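Local coordinates for pyocin-S2 (Pseudomonas aeruginosa, PDB 5ODW), which kills sensitive bacterial cells by breaking down their chromosomal DNA and completely inhibiting lipid synthesis, the present chain being its N-terminal part without the nuclease domain, at residues C[79-82]-C[83-86]; C[101-104]-C[105-109]. All blocks are in the same frame, centred on the assembly; numbering follows the deposited sequence.

Overall arrangement
Interaction 1 and interaction 2 are both local contacts within a helix, and neither closes a long loop. From the N terminus, the chain first runs through the short strands 12-14 and 24-26 and helix 47-70. Interaction 1 then forms in the C-terminal part of helix 72-86. After residues 87-95, interaction 2 forms in the first half of helix 96-121. The two follow in series, without nesting or crossing, and their centres lie about 10 Å apart. They meet through leucine and isoleucine packing and a weak ion pair between Lys84 and Glu102. Both also touch the long helix 153-204, so the three helices are packed together here.

Interaction 1: C[79-82]-C[83-86]; sequences EVDE and LKSE
The carboxylate of Asp81 has the ammonium group of Lys84 above one face. Lys84 NZ lies 2.8 Å from Asp81 OD1, well out of the carboxylate plane (57°). The bond is a salt bridge, with OD1 as the acceptor. Asp81 OD2 stays farther off, at 4.0 Å from Lys84 NZ. The one pair of flat groups facing each other is Glu82 and Glu86, whose carboxylate planes are 38° apart. Here Glu82 OE1 and Glu86 OE2 are 3.8 Å apart, like charges that would be expected to repel unless screened or protonated.

Asp81 and Lys84 are three residues apart, and their side chains run alongside each other in the same direction. The lysine chain bends at chi3 (-74°), which turns its end toward the carboxylate. On the way Lys84 CE passes Val80 CG1 at 4.0 Å. Lys84 is buried, and its ammonium also bonds to the carbonyl oxygen of Gly91, with a weak, long ion pair to Glu102. Its charge is thus met by an acid on its own helix and by groups beyond it.

Backbone bonds from i+4 to i run through the segment. Leu83 N bonds to Glu79 O at 3.1 Å, Lys84 N to Val80 O at 2.8 Å, Ser85 N to Asp81 O at 3.1 Å and Glu86 N to Glu82 O at 2.8 Å.

This is the C-terminal part of helix 72-86. Val80 and Leu83 pack on Leu109 of helix 96-121, and Leu83 also meets Ile105. On helix 153-204, Val80 touches Leu179 and Glu79 touches Gln175. Glu79 also reaches Ile23, next to strand 24-26.

Interaction 2: C[101-104]-C[105-109]; sequences DEKS and IVDAL
Lys103 and Asp107, one helical turn apart, meet with their side chains slanted across each other. The lysine chain leaves its backbone extended, with chi1 at -166°, and bends only at chi4 (-83°), which brings NZ over to the acid. Lys103 NZ then lies 2.9 Å from Asp107 OD2. It arrives on the syn side, only 18° out of the carboxylate plane. Lys103 CE follows at 3.6 Å from the same Asp107 OD2. The other oxygen, OD1, is bonded to the hydroxyl of Ser183 on helix 153-204. The two bonds should restrict rotation of the carboxylate.

The backbone of the same two residues is joined as well, Asp107 N to Lys103 O at 2.9 Å. Val106 N bonds to Glu102 O at 3.3 Å, and Ala108 N to Ser104 O at 2.7 Å. The Ser104 hydroxyl turns back to the carbonyl oxygen of Arg100.

Val106 packs on Leu179 and Leu186 of the same helix 153-204, while Ile105 turns to Leu83 of helix 72-86 and to Leu89. Ile105 CD1 lies 3.7 Å from Asp101 O.

An i to i+4 acid-base salt bridge is a well-known intrahelical pairing. The helix is amphipathic here, because Ile105, Val106 and Leu109 pack on the neighbouring helices. It belongs to an alpha-helical bundle, in which helix 96-121 packs against helices 72-86 and 153-204.

Interaction 1: C[79-82]-C[83-86]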
loop_
_atom_site.group_PDB
_atom_site.type_symbol
_atom_site.label_atom_id
_atom_site.label_comp_id
_atom_site.label_asym_id
_atom_site.label_seq_id
_atom_site.Cartn_x
_atom_site.Cartn_y
_atom_site.Cartn_z
ATOM N N GLU C 79 -14.631 -53.467 -25.417
ATOM C CA GLU C 79 -14.605 -53.693 -23.958
ATOM C C GLU C 79 -15.340 -55.006 -23.682
ATOM O O GLU C 79 -14.842 -55.866 -22.939
ATOM C CB GLU C 79 -15.316 -52.561 -23.196
ATOM C CG GLU C 79 -14.491 -51.318 -22.936
ATOM C CD GLU C 79 -15.167 -50.318 -22.013
ATOM O OE1 GLU C 79 -15.898 -50.757 -21.094
ATOM O OE2 GLU C 79 -14.942 -49.097 -22.188
ATOM N N VAL C 80 -16.530 -55.145 -24.331
ATOM C CA VAL C 80 -17.421 -56.300 -24.294
ATOM C C VAL C 80 -16.625 -57.523 -24.757
ATOM O O VAL C 80 -16.637 -58.543 -24.070
ATOM C CB VAL C 80 -18.699 -56.029 -25.156
ATOM C CG1 VAL C 80 -19.511 -57.303 -25.422
ATOM C CG2 VAL C 80 -19.578 -54.965 -24.511
ATOM N N ASP C 81 -15.885 -57.388 -25.875
ATOM C CA ASP C 81 -15.080 -58.469 -26.444
ATOM C C ASP C 81 -13.906 -58.888 -25.532
ATOM O O ASP C 81 -13.638 -60.092 -25.446
ATOM C CB ASP C 81 -14.633 -58.149 -27.877
ATOM C CG ASP C 81 -15.742 -58.294 -28.920
ATOM O OD1 ASP C 81 -16.942 -58.221 -28.541
ATOM O OD2 ASP C 81 -15.415 -58.440 -30.116
ATOM N N GLU C 82 -13.277 -57.951 -24.818
ATOM C CA GLU C 82 -12.233 -58.307 -23.845
ATOM C C GLU C 82 -12.793 -59.105 -22.653
ATOM O O GLU C 82 -12.213 -60.105 -22.244
ATOM C CB GLU C 82 -11.505 -57.064 -23.338
ATOM C CG GLU C 82 -10.304 -56.658 -24.173
ATOM C CD GLU C 82 -9.230 -57.727 -24.204
ATOM O OE1 GLU C 82 -9.486 -58.839 -23.706
ATOM O OE2 GLU C 82 -8.130 -57.455 -24.727
ATOM N N LEU C 83 -13.923 -58.656 -22.107
ATOM C CA LEU C 83 -14.617 -59.357 -21.022
ATOM C C LEU C 83 -15.166 -60.698 -21.460
ATOM O O LEU C 83 -15.169 -61.633 -20.663
ATOM C CB LEU C 83 -15.764 -58.519 -20.463
ATOM C CG LEU C 83 -15.397 -57.334 -19.588
ATOM C CD1 LEU C 83 -16.637 -56.567 -19.221
ATOM C CD2 LEU C 83 -14.662 -57.765 -18.311
ATOM N N LYS C 84 -15.667 -60.780 -22.705
ATOM C CA LYS C 84 -16.208 -61.992 -23.322
ATOM C C LYS C 84 -15.112 -63.072 -23.353
ATOM O O LYS C 84 -15.340 -64.202 -22.906
ATOM C CB LYS C 84 -16.637 -61.670 -24.764
ATOM C CG LYS C 84 -17.907 -62.348 -25.246
ATOM C CD LYS C 84 -18.082 -62.160 -26.757
ATOM C CE LYS C 84 -18.508 -60.763 -27.141
ATOM N NZ LYS C 84 -18.509 -60.558 -28.612
ATOM N N SER C 85 -13.908 -62.694 -23.855
ATOM C CA SER C 85 -12.764 -63.595 -23.972
ATOM C C SER C 85 -12.089 -63.865 -22.644
ATOM O O SER C 85 -11.675 -65.003 -22.413
ATOM C CB SER C 85 -11.783 -63.109 -25.029
ATOM O OG SER C 85 -12.245 -63.545 -26.300
ATOM N N GLU C 86 -12.044 -62.858 -21.744
ATOM C CA GLU C 86 -11.507 -62.990 -20.383
ATOM C C GLU C 86 -12.282 -64.057 -19.581
ATOM O O GLU C 86 -11.729 -64.637 -18.646
ATOM C CB GLU C 86 -11.605 -61.655 -19.642
ATOM C CG GLU C 86 -10.375 -60.788 -19.814
ATOM C CD GLU C 86 -10.535 -59.349 -19.377
ATOM O OE1 GLU C 86 -11.277 -59.091 -18.401
ATOM O OE2 GLU C 86 -9.878 -58.479 -19.992
#

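Interaction 2: C[101-104]-C[105-109]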
loop_
_atom_site.group_PDB
_atom_site.type_symbol
_atom_site.label_atom_id
_atom_site.label_comp_id
_atom_site.label_asym_id
_atom_site.label_seq_id
_atom_site.Cartn_x
_atom_site.Cartn_y
_atom_site.Cartn_z
ATOM N N ASP C 101 -24.972 -66.256 -21.656
ATOM C CA ASP C 101 -23.733 -65.944 -20.944
ATOM C C ASP C 101 -23.229 -64.553 -21.347
ATOM O O ASP C 101 -22.843 -63.772 -20.478
ATOM C CB ASP C 101 -22.656 -67.017 -21.204
ATOM C CG ASP C 101 -22.791 -68.309 -20.416
ATOM O OD1 ASP C 101 -23.330 -68.267 -19.288
ATOM O OD2 ASP C 101 -22.311 -69.353 -20.905
ATOM N N GLU C 102 -23.273 -64.249 -22.663
ATOM C CA GLU C 102 -22.876 -62.980 -23.292
ATOM C C GLU C 102 -23.769 -61.845 -22.813
ATOM O O GLU C 102 -23.253 -60.770 -22.528
ATOM C CB GLU C 102 -22.983 -63.103 -24.815
ATOM C CG GLU C 102 -22.187 -62.109 -25.641
ATOM C CD GLU C 102 -22.226 -62.434 -27.128
ATOM O OE1 GLU C 102 -23.214 -63.060 -27.583
ATOM O OE2 GLU C 102 -21.264 -62.071 -27.840
ATOM N N LYS C 103 -25.103 -62.075 -22.719
ATOM C CA LYS C 103 -26.019 -61.041 -22.254
ATOM C C LYS C 103 -25.636 -60.576 -20.852
ATOM O O LYS C 103 -25.515 -59.365 -20.647
ATOM C CB LYS C 103 -27.501 -61.458 -22.341
ATOM C CG LYS C 103 -28.459 -60.257 -22.181
ATOM C CD LYS C 103 -29.922 -60.660 -22.158
ATOM C CE LYS C 103 -30.780 -59.692 -21.378
ATOM N NZ LYS C 103 -30.750 -59.969 -19.917
ATOM N N SER C 104 -25.316 -61.498 -19.953
ATOM C CA SER C 104 -24.994 -61.139 -18.577
ATOM C C SER C 104 -23.805 -60.197 -18.512
ATOM O O SER C 104 -23.797 -59.254 -17.730
ATOM C CB SER C 104 -24.694 -62.403 -17.784
ATOM O OG SER C 104 -25.561 -63.445 -18.185
ATOM N N ILE C 105 -22.801 -60.466 -19.330
ATOM C CA ILE C 105 -21.608 -59.610 -19.428
ATOM C C ILE C 105 -22.009 -58.156 -19.788
ATOM O O ILE C 105 -21.563 -57.226 -19.111
ATOM C CB ILE C 105 -20.551 -60.212 -20.411
ATOM C CG1 ILE C 105 -19.822 -61.415 -19.792
ATOM C CG2 ILE C 105 -19.546 -59.152 -20.934
ATOM C CD1 ILE C 105 -19.420 -62.472 -20.800
ATOM N N VAL C 106 -22.854 -57.988 -20.839
ATOM C CA VAL C 106 -23.403 -56.721 -21.348
ATOM C C VAL C 106 -24.173 -55.987 -20.220
ATOM O O VAL C 106 -23.925 -54.794 -19.989
ATOM C CB VAL C 106 -24.260 -56.947 -22.632
ATOM C CG1 VAL C 106 -25.128 -55.727 -22.964
ATOM C CG2 VAL C 106 -23.382 -57.334 -23.830
ATOM N N ASP C 107 -25.032 -56.726 -19.518
ATOM C CA ASP C 107 -25.782 -56.222 -18.368
ATOM C C ASP C 107 -24.885 -55.859 -17.173
ATOM O O ASP C 107 -25.096 -54.845 -16.526
ATOM C CB ASP C 107 -26.824 -57.248 -17.921
ATOM C CG ASP C 107 -27.948 -57.414 -18.918
ATOM O OD1 ASP C 107 -27.923 -56.747 -19.967
ATOM O OD2 ASP C 107 -28.863 -58.214 -18.650
ATOM N N ALA C 108 -23.897 -56.703 -16.881
ATOM C CA ALA C 108 -22.950 -56.478 -15.786
ATOM C C ALA C 108 -22.138 -55.249 -16.072
ATOM O O ALA C 108 -21.898 -54.458 -15.146
ATOM C CB ALA C 108 -22.036 -57.677 -15.603
ATOM N N LEU C 109 -21.745 -55.061 -17.363
ATOM C CA LEU C 109 -20.989 -53.891 -17.813
ATOM C C LEU C 109 -21.862 -52.655 -17.734
ATOM O O LEU C 109 -21.412 -51.642 -17.208
ATOM C CB LEU C 109 -20.434 -54.068 -19.233
ATOM C CG LEU C 109 -19.394 -53.031 -19.686
ATOM C CD1 LEU C 109 -18.136 -53.060 -18.811
ATOM C CD2 LEU C 109 -19.037 -53.225 -21.151
#